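Local coordinates for cyclic nucleotide-gated potassium channel mll3241 (Mesorhizobium loti, PDB 4MUV), which is a tetrameric potassium channel activated by cAMP, represented here by its cyclic nucleotide-binding domain in a cyclic GMP-bound variant of inverted ligand selectivity, at residues D9-W14 / V35-R41; A19-F23 / F60-E64; L22-L26 / E123-F128; A70-P74 / A138-A142. The protein carries 3 engineered substitutions. All blocks are in the same frame, centred on the assembly; numbering follows the deposited sequence.

Contact 1 (D9-W14 / V35-R41); sequences DFVRNW and VRALRAR. With NA (sodium ion), chain D.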
loop_
_atom_site.group_PDB
_atom_site.type_symbol
_atom_site.label_atom_id
_atom_site.label_comp_id
_atom_site.label_asym_id
_atom_site.label_seq_id
_atom_site.Cartn_x
_atom_site.Cartn_y
_atom_site.Cartn_z
ATOM N N ASP A 9 -8.911 5.698 12.922
ATOM C CA ASP A 9 -8.362 5.528 11.575
ATOM C C ASP A 9 -7.349 6.596 11.215
ATOM O O ASP A 9 -6.526 6.367 10.329
ATOM C CB ASP A 9 -9.487 5.539 10.540
ATOM C CG ASP A 9 -10.234 4.228 10.453
ATOM O OD1 ASP A 9 -9.805 3.215 11.059
ATOM O OD2 ASP A 9 -11.265 4.204 9.724
ATOM N N PHE A 10 -7.376 7.743 11.901
ATOM C CA PHE A 10 -6.564 8.918 11.561
ATOM C C PHE A 10 -5.459 9.252 12.543
ATOM O O PHE A 10 -4.482 9.876 12.150
ATOM C CB PHE A 10 -7.464 10.148 11.400
ATOM C CG PHE A 10 -6.734 11.368 10.912
ATOM C CD1 PHE A 10 -6.374 11.488 9.590
ATOM C CD2 PHE A 10 -6.395 12.389 11.787
ATOM C CE1 PHE A 10 -5.700 12.618 9.143
ATOM C CE2 PHE A 10 -5.711 13.506 11.352
ATOM C CZ PHE A 10 -5.374 13.631 10.031
ATOM N N VAL A 11 -5.628 8.887 13.811
ATOM C CA VAL A 11 -4.807 9.433 14.899
ATOM C C VAL A 11 -3.274 9.292 14.717
ATOM O O VAL A 11 -2.510 10.118 15.209
ATOM C CB VAL A 11 -5.242 8.776 16.255
ATOM C CG1 VAL A 11 -4.941 7.278 16.311
ATOM C CG2 VAL A 11 -4.607 9.452 17.428
ATOM N N ARG A 12 -2.852 8.243 14.018
ATOM C CA ARG A 12 -1.445 7.925 13.777
ATOM C C ARG A 12 -0.977 8.380 12.394
ATOM O O ARG A 12 0.224 8.348 12.090
ATOM C CB ARG A 12 -1.212 6.389 13.834
ATOM C CG ARG A 12 -1.853 5.631 15.022
ATOM C CD ARG A 12 -1.567 4.122 14.895
ATOM N NE ARG A 12 -0.127 3.912 14.816
ATOM C CZ ARG A 12 0.513 2.819 14.379
ATOM N NH1 ARG A 12 -0.143 1.763 13.885
ATOM N NH2 ARG A 12 1.845 2.799 14.411
ATOM N N ASN A 13 -1.889 8.786 11.524
ATOM C CA ASN A 13 -1.555 8.817 10.102
ATOM C C ASN A 13 -0.492 9.827 9.735
ATOM O O ASN A 13 0.419 9.511 8.980
ATOM C CB ASN A 13 -2.776 9.118 9.266
ATOM C CG ASN A 13 -3.746 7.997 9.197
ATOM O OD1 ASN A 13 -3.589 6.985 9.850
ATOM N ND2 ASN A 13 -4.790 8.182 8.406
ATOM N N TRP A 14 -0.648 11.063 10.212
ATOM C CA TRP A 14 0.301 12.086 9.834
ATOM C C TRP A 14 1.708 11.738 10.330
ATOM O O TRP A 14 2.684 11.907 9.599
ATOM C CB TRP A 14 -0.129 13.447 10.366
ATOM C CG TRP A 14 0.730 14.511 9.773
ATOM C CD1 TRP A 14 1.754 15.140 10.378
ATOM C CD2 TRP A 14 0.674 15.014 8.435
ATOM N NE1 TRP A 14 2.351 16.018 9.513
ATOM C CE2 TRP A 14 1.697 15.966 8.316
ATOM C CE3 TRP A 14 -0.156 14.762 7.334
ATOM C CZ2 TRP A 14 1.938 16.651 7.156
ATOM C CZ3 TRP A 14 0.072 15.467 6.160
ATOM C CH2 TRP A 14 1.123 16.410 6.090
ATOM N N VAL A 35 -3.805 11.754 3.209
ATOM C CA VAL A 35 -3.600 11.310 4.581
ATOM C C VAL A 35 -4.912 11.177 5.358
ATOM O O VAL A 35 -5.075 10.257 6.149
ATOM C CB VAL A 35 -2.558 12.161 5.302
ATOM C CG1 VAL A 35 -2.413 11.695 6.751
ATOM C CG2 VAL A 35 -1.224 12.004 4.615
ATOM N N ARG A 36 -5.871 12.053 5.092
ATOM C CA ARG A 36 -7.182 11.939 5.707
ATOM C C ARG A 36 -7.909 10.662 5.276
ATOM O O ARG A 36 -8.752 10.149 6.015
ATOM C CB ARG A 36 -8.050 13.146 5.356
ATOM C CG ARG A 36 -7.603 14.443 5.928
ATOM C CD ARG A 36 -8.693 15.496 5.701
ATOM N NE ARG A 36 -8.186 16.868 5.767
ATOM C CZ ARG A 36 -7.827 17.486 6.891
ATOM N NH1 ARG A 36 -7.929 16.863 8.059
ATOM N NH2 ARG A 36 -7.384 18.743 6.855
ATOM N N ALA A 37 -7.611 10.175 4.077
ATOM C CA ALA A 37 -8.277 9.003 3.539
ATOM C C ALA A 37 -7.598 7.712 3.941
ATOM O O ALA A 37 -8.217 6.644 3.923
ATOM C CB ALA A 37 -8.335 9.102 2.041
ATOM N N LEU A 38 -6.318 7.781 4.295
ATOM C CA LEU A 38 -5.575 6.601 4.692
ATOM C C LEU A 38 -6.106 6.078 6.006
ATOM O O LEU A 38 -6.677 6.829 6.790
ATOM C CB LEU A 38 -4.093 6.912 4.867
ATOM C CG LEU A 38 -3.313 7.216 3.599
ATOM C CD1 LEU A 38 -1.938 7.774 3.934
ATOM C CD2 LEU A 38 -3.187 5.987 2.744
ATOM N N ARG A 39 -5.888 4.795 6.260
ATOM C CA ARG A 39 -6.229 4.199 7.538
ATOM C C ARG A 39 -5.022 3.429 8.046
ATOM O O ARG A 39 -4.549 2.523 7.396
ATOM C CB ARG A 39 -7.462 3.304 7.401
ATOM C CG ARG A 39 -8.712 4.027 6.888
ATOM C CD ARG A 39 -9.875 3.070 6.699
ATOM N NE ARG A 39 -11.014 3.711 6.058
ATOM C CZ ARG A 39 -12.151 3.074 5.784
ATOM N NH1 ARG A 39 -12.290 1.785 6.105
ATOM N NH2 ARG A 39 -13.149 3.721 5.198
ATOM N N ALA A 40 -4.508 3.782 9.224
ATOM C CA ALA A 40 -3.357 3.074 9.758
ATOM C C ALA A 40 -3.801 1.772 10.409
ATOM O O ALA A 40 -4.790 1.733 11.135
ATOM C CB ALA A 40 -2.578 3.948 10.741
ATOM N N ARG A 41 -3.039 0.718 10.145
ATOM C CA ARG A 41 -3.324 -0.621 10.626
ATOM C C ARG A 41 -2.042 -1.297 11.054
ATOM O O ARG A 41 -1.063 -1.232 10.350
ATOM C CB ARG A 41 -3.922 -1.466 9.492
ATOM C CG ARG A 41 -5.199 -0.895 8.883
ATOM C CD ARG A 41 -6.297 -1.058 9.902
ATOM N NE ARG A 41 -7.634 -0.591 9.501
ATOM C CZ ARG A 41 -8.206 0.553 9.885
ATOM N NH1 ARG A 41 -7.551 1.441 10.620
ATOM N NH2 ARG A 41 -9.477 0.802 9.542
HETATM NA NA NA D . -12.580 1.868 9.277
HETATM O O HOH W 1 -15.258 2.016 8.470
#
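Where the N-terminal helices of the cyclic nucleotide-binding domain lean against the start of its beta-roll, N13 grips the turn from helix 28-37 into strand 39-43, and D9 the strand itself. N13, in helix 13-17, works as a polar pin. Its ND2 donates to V35 O (3.1 Å) nearly along the C=O axis, and to L38 O (2.8 Å) from above that carbonyl's plane. A carboxamide suits this buried spot because one nitrogen can serve two carbonyls at the end of a helix. The apolar part of N13 is used as well: its CB rests on V35 CG1, which also meets the edge of the W14 indole at CE3 (3.9 Å).

At the other end, D9 divides its carboxylate between two partners. OD1 takes a hydrogen from each of R41 NH1 and NH2, both 2.9 Å away and both above the same face of the carboxylate, while OD2 binds a sodium ion at 2.7 Å. R41 starts off away from D9, but a bend at its second torsion (chi2 -71°) brings the guanidinium back, and NH1 also donates to A40 O (2.8 Å). R39 runs alongside D9, their flat groups only 13° from parallel. A leucine in place of R41 would remove both donors and probably leave D9 OD1 without its salt bridge, the carboxylate being then freer to turn. Engaged by an arginine through one oxygen and a sodium ion through the other, the D9 carboxylate is likely to stay ionised and restrained in rotation.

Contact 2 (A19-F23 / F60-E64); sequences AVPLF and FFVVE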
loop_
_atom_site.group_PDB
_atom_site.type_symbol
_atom_site.label_atom_id
_atom_site.label_comp_id
_atom_site.label_asym_id
_atom_site.label_seq_id
_atom_site.Cartn_x
_atom_site.Cartn_y
_atom_site.Cartn_z
ATOM N N ALA A 19 7.315 8.540 6.742
ATOM C CA ALA A 19 8.072 7.352 6.331
ATOM C C ALA A 19 7.760 6.867 4.898
ATOM O O ALA A 19 8.238 5.807 4.487
ATOM C CB ALA A 19 7.823 6.221 7.319
ATOM N N VAL A 20 6.996 7.626 4.133
ATOM C CA VAL A 20 6.623 7.226 2.767
ATOM C C VAL A 20 7.252 8.166 1.749
ATOM O O VAL A 20 6.688 9.206 1.456
ATOM C CB VAL A 20 5.081 7.220 2.576
ATOM C CG1 VAL A 20 4.705 6.722 1.162
ATOM C CG2 VAL A 20 4.429 6.334 3.619
ATOM N N PRO A 21 8.398 7.767 1.170
ATOM C CA PRO A 21 9.079 8.667 0.240
ATOM C C PRO A 21 8.225 9.072 -0.939
ATOM O O PRO A 21 8.358 10.188 -1.432
ATOM C CB PRO A 21 10.258 7.830 -0.256
ATOM C CG PRO A 21 10.526 6.892 0.832
ATOM C CD PRO A 21 9.184 6.541 1.393
ATOM N N LEU A 22 7.361 8.176 -1.389
ATOM C CA LEU A 22 6.523 8.464 -2.535
ATOM C C LEU A 22 5.769 9.776 -2.364
ATOM O O LEU A 22 5.556 10.502 -3.331
ATOM C CB LEU A 22 5.525 7.324 -2.774
ATOM C CG LEU A 22 4.729 7.384 -4.072
ATOM C CD1 LEU A 22 5.671 7.247 -5.282
ATOM C CD2 LEU A 22 3.690 6.264 -4.093
ATOM N N PHE A 23 5.381 10.075 -1.129
ATOM C CA PHE A 23 4.495 11.212 -0.876
ATOM C C PHE A 23 5.238 12.506 -0.612
ATOM O O PHE A 23 4.612 13.549 -0.512
ATOM C CB PHE A 23 3.558 10.911 0.286
ATOM C CG PHE A 23 2.551 9.797 0.007
ATOM C CD1 PHE A 23 2.191 9.453 -1.289
ATOM C CD2 PHE A 23 1.979 9.111 1.053
ATOM C CE1 PHE A 23 1.270 8.432 -1.547
ATOM C CE2 PHE A 23 1.061 8.083 0.830
ATOM C CZ PHE A 23 0.702 7.739 -0.479
ATOM N N PHE A 60 -1.383 -0.726 0.229
ATOM C CA PHE A 60 -0.781 -0.554 1.542
ATOM C C PHE A 60 0.616 0.038 1.411
ATOM O O PHE A 60 1.406 -0.376 0.546
ATOM C CB PHE A 60 -0.650 -1.888 2.246
ATOM C CG PHE A 60 -1.944 -2.635 2.391
ATOM C CD1 PHE A 60 -2.736 -2.446 3.509
ATOM C CD2 PHE A 60 -2.340 -3.548 1.440
ATOM C CE1 PHE A 60 -3.922 -3.134 3.668
ATOM C CE2 PHE A 60 -3.533 -4.249 1.586
ATOM C CZ PHE A 60 -4.322 -4.038 2.704
ATOM N N PHE A 61 0.927 0.998 2.288
ATOM C CA PHE A 61 2.260 1.583 2.427
ATOM C C PHE A 61 2.844 1.078 3.725
ATOM O O PHE A 61 2.255 1.229 4.786
ATOM C CB PHE A 61 2.163 3.107 2.413
ATOM C CG PHE A 61 1.587 3.610 1.138
ATOM C CD1 PHE A 61 0.223 3.706 0.973
ATOM C CD2 PHE A 61 2.412 3.917 0.069
ATOM C CE1 PHE A 61 -0.301 4.123 -0.220
ATOM C CE2 PHE A 61 1.881 4.314 -1.138
ATOM C CZ PHE A 61 0.521 4.423 -1.278
ATOM N N VAL A 62 4.020 0.449 3.644
ATOM C CA VAL A 62 4.676 -0.061 4.852
ATOM C C VAL A 62 5.364 1.095 5.567
ATOM O O VAL A 62 6.130 1.847 4.957
ATOM C CB VAL A 62 5.728 -1.135 4.523
ATOM C CG1 VAL A 62 6.367 -1.672 5.776
ATOM C CG2 VAL A 62 5.103 -2.274 3.730
ATOM N N VAL A 63 5.086 1.260 6.861
ATOM C CA VAL A 63 5.646 2.386 7.596
ATOM C C VAL A 63 6.447 1.994 8.824
ATOM O O VAL A 63 7.238 2.810 9.268
ATOM C CB VAL A 63 4.562 3.496 7.868
ATOM C CG1 VAL A 63 4.173 4.212 6.566
ATOM C CG2 VAL A 63 3.335 2.950 8.524
ATOM N N GLU A 64 6.256 0.780 9.345
ATOM C CA GLU A 64 7.066 0.225 10.444
ATOM C C GLU A 64 7.064 -1.288 10.275
ATOM O O GLU A 64 6.030 -1.863 9.940
ATOM C CB GLU A 64 6.478 0.546 11.837
ATOM C CG GLU A 64 6.216 2.027 12.148
ATOM C CD GLU A 64 5.552 2.249 13.500
ATOM O OE1 GLU A 64 4.664 1.457 13.901
ATOM O OE2 GLU A 64 5.893 3.239 14.156
#
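F23 and F61 meet edge to face, the rim of F23 directed at the face of F61, with centroids 4.8 Å apart and ring planes at 52°. F61 belongs to strand 58-64 of the beta-roll of the cyclic nucleotide-binding domain; F23 sits in the loop between helices 13-17 and 28-37, so the pair joins the helical part to the sheet. Aromatic rings serve well here, each giving a broad flat surface to a buried place without polar groups to satisfy. The approach is close: F23 CZ lies 3.4 Å from F61 CZ, over the rim of that ring's face.

Two aliphatic neighbours help to hold the turn of the F61 ring. L22 comes in at its edge, near the plane, with CD2 4.0 Å from CE2, while V20 crosses it at about a right angle and touches CD2 through CG1 (3.8 Å). V20 can serve both aromatic residues because its CG1 is anti to the backbone N (chi1 -177°), which carries this methyl over one face of the F23 ring as well. Its beta-branch supplies a second methyl for the strand. Helix 122-139 also reaches the F61 ring, through F128.

Farther along, V63 and E64 both lie opposite S105, a classic beta bulge. A19 packs there through CB, 4.2 Å from V63 CG1, and that same CG1 is met by V20 CG2 at 3.6 Å.

Contact 3 (L22-L26 / E123-F128); sequences LFQKL and EIAEIF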
loop_
_atom_site.group_PDB
_atom_site.type_symbol
_atom_site.label_atom_id
_atom_site.label_comp_id
_atom_site.label_asym_id
_atom_site.label_seq_id
_atom_site.Cartn_x
_atom_site.Cartn_y
_atom_site.Cartn_z
ATOM N N LEU A 22 7.361 8.176 -1.389
ATOM C CA LEU A 22 6.523 8.464 -2.535
ATOM C C LEU A 22 5.769 9.776 -2.364
ATOM O O LEU A 22 5.556 10.502 -3.331
ATOM C CB LEU A 22 5.525 7.324 -2.774
ATOM C CG LEU A 22 4.729 7.384 -4.072
ATOM C CD1 LEU A 22 5.671 7.247 -5.282
ATOM C CD2 LEU A 22 3.690 6.264 -4.093
ATOM N N PHE A 23 5.381 10.075 -1.129
ATOM C CA PHE A 23 4.495 11.212 -0.876
ATOM C C PHE A 23 5.238 12.506 -0.612
ATOM O O PHE A 23 4.612 13.549 -0.512
ATOM C CB PHE A 23 3.558 10.911 0.286
ATOM C CG PHE A 23 2.551 9.797 0.007
ATOM C CD1 PHE A 23 2.191 9.453 -1.289
ATOM C CD2 PHE A 23 1.979 9.111 1.053
ATOM C CE1 PHE A 23 1.270 8.432 -1.547
ATOM C CE2 PHE A 23 1.061 8.083 0.830
ATOM C CZ PHE A 23 0.702 7.739 -0.479
ATOM N N GLN A 24 6.559 12.443 -0.492
ATOM C CA GLN A 24 7.376 13.649 -0.503
ATOM C C GLN A 24 7.136 14.224 -1.915
ATOM O O GLN A 24 7.264 15.403 -2.157
ATOM C CB GLN A 24 8.851 13.284 -0.312
ATOM C CG GLN A 24 9.650 14.115 0.651
ATOM C CD GLN A 24 11.107 13.693 0.691
ATOM O OE1 GLN A 24 11.663 13.211 -0.305
ATOM N NE2 GLN A 24 11.728 13.851 1.847
ATOM N N LYS A 25 6.756 13.359 -2.848
ATOM C CA LYS A 25 6.518 13.787 -4.219
ATOM C C LYS A 25 5.231 14.609 -4.443
ATOM O O LYS A 25 4.940 14.959 -5.591
ATOM C CB LYS A 25 6.580 12.584 -5.166
ATOM C CG LYS A 25 7.968 11.970 -5.209
ATOM C CD LYS A 25 7.979 10.652 -5.959
ATOM C CE LYS A 25 9.334 9.978 -5.855
ATOM N NZ LYS A 25 9.243 8.516 -6.112
ATOM N N LEU A 26 4.499 14.960 -3.375
ATOM C CA LEU A 26 3.148 15.530 -3.530
ATOM C C LEU A 26 2.978 16.990 -3.126
ATOM O O LEU A 26 3.527 17.442 -2.135
ATOM C CB LEU A 26 2.167 14.727 -2.683
ATOM C CG LEU A 26 1.782 13.334 -3.152
ATOM C CD1 LEU A 26 0.882 12.654 -2.151
ATOM C CD2 LEU A 26 1.095 13.438 -4.503
ATOM N N GLU A 123 3.092 11.812 -11.943
ATOM C CA GLU A 123 4.363 11.238 -11.517
ATOM C C GLU A 123 4.093 9.981 -10.714
ATOM O O GLU A 123 4.736 8.955 -10.922
ATOM C CB GLU A 123 5.192 12.226 -10.680
ATOM C CG GLU A 123 6.502 11.616 -10.166
ATOM C CD GLU A 123 7.408 12.613 -9.461
ATOM O OE1 GLU A 123 7.007 13.780 -9.298
ATOM O OE2 GLU A 123 8.528 12.217 -9.069
ATOM N N ILE A 124 3.137 10.057 -9.801
ATOM C CA ILE A 124 2.901 8.933 -8.917
ATOM C C ILE A 124 2.197 7.803 -9.665
ATOM O O ILE A 124 2.524 6.624 -9.479
ATOM C CB ILE A 124 2.155 9.362 -7.631
ATOM C CG1 ILE A 124 3.145 10.027 -6.656
ATOM C CG2 ILE A 124 1.468 8.178 -6.962
ATOM C CD1 ILE A 124 2.514 10.544 -5.401
ATOM N N ALA A 125 1.247 8.152 -10.532
ATOM C CA ALA A 125 0.555 7.140 -11.317
ATOM C C ALA A 125 1.563 6.330 -12.112
ATOM O O ALA A 125 1.443 5.104 -12.219
ATOM C CB ALA A 125 -0.420 7.781 -12.247
ATOM N N GLU A 126 2.562 7.000 -12.681
ATOM C CA GLU A 126 3.594 6.330 -13.465
ATOM C C GLU A 126 4.487 5.446 -12.605
ATOM O O GLU A 126 4.882 4.360 -13.031
ATOM C CB GLU A 126 4.443 7.358 -14.229
ATOM C CG GLU A 126 5.430 6.744 -15.233
ATOM C CD GLU A 126 4.744 6.141 -16.452
ATOM O OE1 GLU A 126 3.508 5.962 -16.436
ATOM O OE2 GLU A 126 5.443 5.847 -17.444
ATOM N N ILE A 127 4.813 5.916 -11.396
ATOM C CA ILE A 127 5.585 5.077 -10.475
ATOM C C ILE A 127 4.822 3.790 -10.171
ATOM O O ILE A 127 5.411 2.705 -10.183
ATOM C CB ILE A 127 5.954 5.813 -9.186
ATOM C CG1 ILE A 127 7.028 6.853 -9.512
ATOM C CG2 ILE A 127 6.448 4.846 -8.099
ATOM C CD1 ILE A 127 7.181 7.927 -8.461
ATOM N N PHE A 128 3.519 3.876 -9.924
ATOM C CA PHE A 128 2.741 2.654 -9.659
ATOM C C PHE A 128 2.735 1.739 -10.892
ATOM O O PHE A 128 2.899 0.525 -10.780
ATOM C CB PHE A 128 1.304 2.999 -9.265
ATOM C CG PHE A 128 1.146 3.597 -7.886
ATOM C CD1 PHE A 128 1.849 3.125 -6.806
ATOM C CD2 PHE A 128 0.281 4.658 -7.694
ATOM C CE1 PHE A 128 1.656 3.671 -5.566
ATOM C CE2 PHE A 128 0.084 5.199 -6.455
ATOM C CZ PHE A 128 0.781 4.711 -5.387
#
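L22 spreads its two methyls over three residues of the facing helix. CD1 lies 3.6 Å from I127 CD1, the two side chains running antiparallel past one another, whereas CD2 meets F128 at CZ (3.5 Å). Between these branches CG rests 4.0 Å from I124 CG1. The forked tip can straddle the helix in this way because CG is anti to the backbone N (chi1 -171°). Cutting L22 back to an alanine would remove CG and both methyls and is likely to open a gap beside I124, I127 and F128, with the F128 ring less firmly held at CZ.

F23 adds a lighter touch, offering the edge of its ring to I124 CD1 at 4.3 Å. The helix so approached, 122-139, is the C-terminal helix of the cyclic nucleotide-binding domain, whose far end reaches the nucleotide; residues 123-128 form its early turns. F128 also meets the rings of F82 and F114, so the helix is bound to the roll and to helix 111-120 at the same place.

K25, on the surface, stretches its extended chain toward I127, tip to tip, with NZ 3.2 Å from CD1. A lysine suits this exposed rim: its long chain reaches across to the isoleucine methyl, and the charged end need not be buried.

L26 then crosses I124 at about a right angle. Its CD2 is only 3.3 Å from I124 CD1, tighter than ordinary van der Waals contact, and its side chain also packs on L117 of helix 111-120.

Contact 4 (A70-P74 / A138-A142); sequences ASPNP and ADASA. Engineered in segment 70-74: S71 (natural residue Thr). Engineered in segment 138-142: D139 (natural residue Ala). With PCG (cyclic guanosine monophosphate), chain C.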
loop_
_atom_site.group_PDB
_atom_site.type_symbol
_atom_site.label_atom_id
_atom_site.label_comp_id
_atom_site.label_asym_id
_atom_site.label_seq_id
_atom_site.Cartn_x
_atom_site.Cartn_y
_atom_site.Cartn_z
ATOM N N ALA A 70 5.140 -13.665 -1.175
ATOM C CA ALA A 70 5.316 -15.033 -1.655
ATOM C C ALA A 70 5.194 -15.072 -3.176
ATOM O O ALA A 70 4.127 -15.201 -3.706
ATOM C CB ALA A 70 4.276 -15.958 -1.005
ATOM N N SER A 71 6.294 -14.936 -3.875
ATOM C CA SER A 71 6.296 -14.901 -5.332
ATOM C C SER A 71 7.448 -15.777 -5.750
ATOM O O SER A 71 8.152 -16.275 -4.881
ATOM C CB SER A 71 6.507 -13.478 -5.825
ATOM O OG SER A 71 7.821 -13.051 -5.551
ATOM N N PRO A 72 7.675 -15.954 -7.067
ATOM C CA PRO A 72 8.767 -16.834 -7.502
ATOM C C PRO A 72 10.130 -16.355 -7.060
ATOM O O PRO A 72 11.076 -17.147 -7.014
ATOM C CB PRO A 72 8.654 -16.812 -9.034
ATOM C CG PRO A 72 7.262 -16.478 -9.295
ATOM C CD PRO A 72 6.829 -15.543 -8.202
ATOM N N ASN A 73 10.237 -15.072 -6.768
ATOM C CA ASN A 73 11.452 -14.496 -6.208
ATOM C C ASN A 73 11.052 -13.783 -4.937
ATOM O O ASN A 73 10.847 -12.569 -4.954
ATOM C CB ASN A 73 12.063 -13.528 -7.206
ATOM C CG ASN A 73 12.486 -14.220 -8.481
ATOM O OD1 ASN A 73 13.498 -14.916 -8.503
ATOM N ND2 ASN A 73 11.698 -14.065 -9.544
ATOM N N PRO A 74 10.887 -14.548 -3.840
ATOM C CA PRO A 74 10.307 -14.013 -2.601
ATOM C C PRO A 74 11.097 -12.801 -2.126
ATOM O O PRO A 74 12.320 -12.730 -2.271
ATOM C CB PRO A 74 10.456 -15.178 -1.614
ATOM C CG PRO A 74 10.536 -16.395 -2.463
ATOM C CD PRO A 74 11.200 -15.984 -3.730
ATOM N N ALA A 138 9.707 -9.553 -12.624
ATOM C CA ALA A 138 10.358 -10.434 -11.665
ATOM C C ALA A 138 9.684 -11.794 -11.657
ATOM O O ALA A 138 10.360 -12.836 -11.636
ATOM C CB ALA A 138 10.328 -9.803 -10.268
ATOM N N ASP A 139 8.361 -11.797 -11.714
ATOM C CA ASP A 139 7.597 -13.052 -11.693
ATOM C C ASP A 139 7.864 -13.931 -12.907
ATOM O O ASP A 139 7.671 -15.143 -12.826
ATOM C CB ASP A 139 6.093 -12.775 -11.698
ATOM C CG ASP A 139 5.589 -12.096 -10.453
ATOM O OD1 ASP A 139 6.304 -12.025 -9.407
ATOM O OD2 ASP A 139 4.435 -11.580 -10.523
ATOM N N ALA A 140 8.228 -13.312 -14.015
ATOM C CA ALA A 140 8.398 -13.982 -15.290
ATOM C C ALA A 140 9.726 -14.667 -15.405
ATOM O O ALA A 140 9.926 -15.398 -16.368
ATOM C CB ALA A 140 8.223 -12.987 -16.405
ATOM N N SER A 141 10.623 -14.424 -14.453
ATOM C CA SER A 141 12.012 -14.877 -14.473
ATOM C C SER A 141 12.225 -15.930 -13.384
ATOM O O SER A 141 11.964 -15.691 -12.204
ATOM C CB SER A 141 12.991 -13.704 -14.211
ATOM O OG SER A 141 12.516 -12.419 -14.606
ATOM N N ALA A 142 12.704 -17.100 -13.780
ATOM C CA ALA A 142 13.084 -18.129 -12.818
ATOM C C ALA A 142 14.315 -17.707 -12.013
ATOM O O ALA A 142 15.191 -17.001 -12.519
ATOM C CB ALA A 142 13.357 -19.436 -13.546
HETATM P PA PCG C . -1.261 -7.251 -5.842
HETATM O O1A PCG C . -2.465 -6.334 -5.782
HETATM O O2A PCG C . -1.207 -8.205 -6.981
HETATM O "O5'" PCG C . -1.193 -8.049 -4.520
HETATM C "C5'" PCG C . -0.042 -8.671 -4.164
HETATM C "C4'" PCG C . 1.090 -7.629 -4.185
HETATM O "O4'" PCG C . 2.450 -8.050 -3.793
HETATM C "C3'" PCG C . 1.212 -7.104 -5.453
HETATM O "O3'" PCG C . 0.037 -6.334 -5.857
HETATM C "C2'" PCG C . 2.542 -6.256 -5.318
HETATM O "O2'" PCG C . 2.208 -4.930 -4.908
HETATM C "C1'" PCG C . 3.297 -6.926 -4.340
HETATM N N9 PCG C . 4.551 -7.480 -4.756
HETATM C C8 PCG C . 5.804 -7.127 -4.314
HETATM N N7 PCG C . 6.761 -7.766 -4.990
HETATM C C5 PCG C . 6.095 -8.559 -5.893
HETATM C C6 PCG C . 6.577 -9.469 -6.895
HETATM O O6 PCG C . 7.783 -9.727 -7.132
HETATM N N1 PCG C . 5.588 -10.090 -7.620
HETATM C C2 PCG C . 4.234 -9.840 -7.461
HETATM N N2 PCG C . 3.355 -10.492 -8.243
HETATM N N3 PCG C . 3.734 -8.980 -6.517
HETATM C C4 PCG C . 4.743 -8.354 -5.755
HETATM O O HOH W 2 8.763 -12.389 -8.281
#
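A chi1 of -66° sets the carboxylate of D139 beside its backbone N and up against the guanine, while S71, its OG between the backbone N and the carbonyl carbon, turns that hydroxyl to the same base. Both residues are engineered, and they belong to the cyclic GMP pocket of the nucleotide-binding domain, D139 in the C-terminal lid helix, 122-139, and S71 just after strand 67-70. D139 reads the guanine with two teeth: OD1 accepts from N1 at 2.7 Å in an almost straight bond (176°), and OD2 accepts from N2, also at 2.7 Å. A carboxylate fits this pair of donors, which adenine lacks in that arrangement. S71 reaches the base through water 2 instead, which hydrogen-bonds to its OG (3.0 Å), to D139 OD1 (2.7 Å) and to O6 of the nucleotide. The water thus bridges the two segments and the ligand.

P72 packs obliquely against D139, its CD 3.8 Å from OD1, a rigid apolar ring beside the carboxylate. Beyond it, N73 ties the loop to the chain's C-terminal tail: its ND2 donates to S141 O over 3.1 Å, in the carbonyl plane and with an angle of 167° at the hydrogen.

From the N terminus, contact 1 closes a short, partly helical loop by bringing residues 35-41 back to 9-14. Contact 2 starts inside that loop and ends beyond it, at strand 58-64, so the two cross; they touch through the R12-E64 salt bridge and both reach the same sheet. Contact 3 leaves from the same stretch as contact 2, sharing L22 and F23, and likewise crosses contact 1, but spans almost the whole roll to reach helix 122-139; F61 and F128 pack where contacts 2 and 3 meet. Contact 4 opens only after contacts 1 and 2 have closed, yet it crosses contact 3, fastening the other end of that helix to the roll beside the nucleotide.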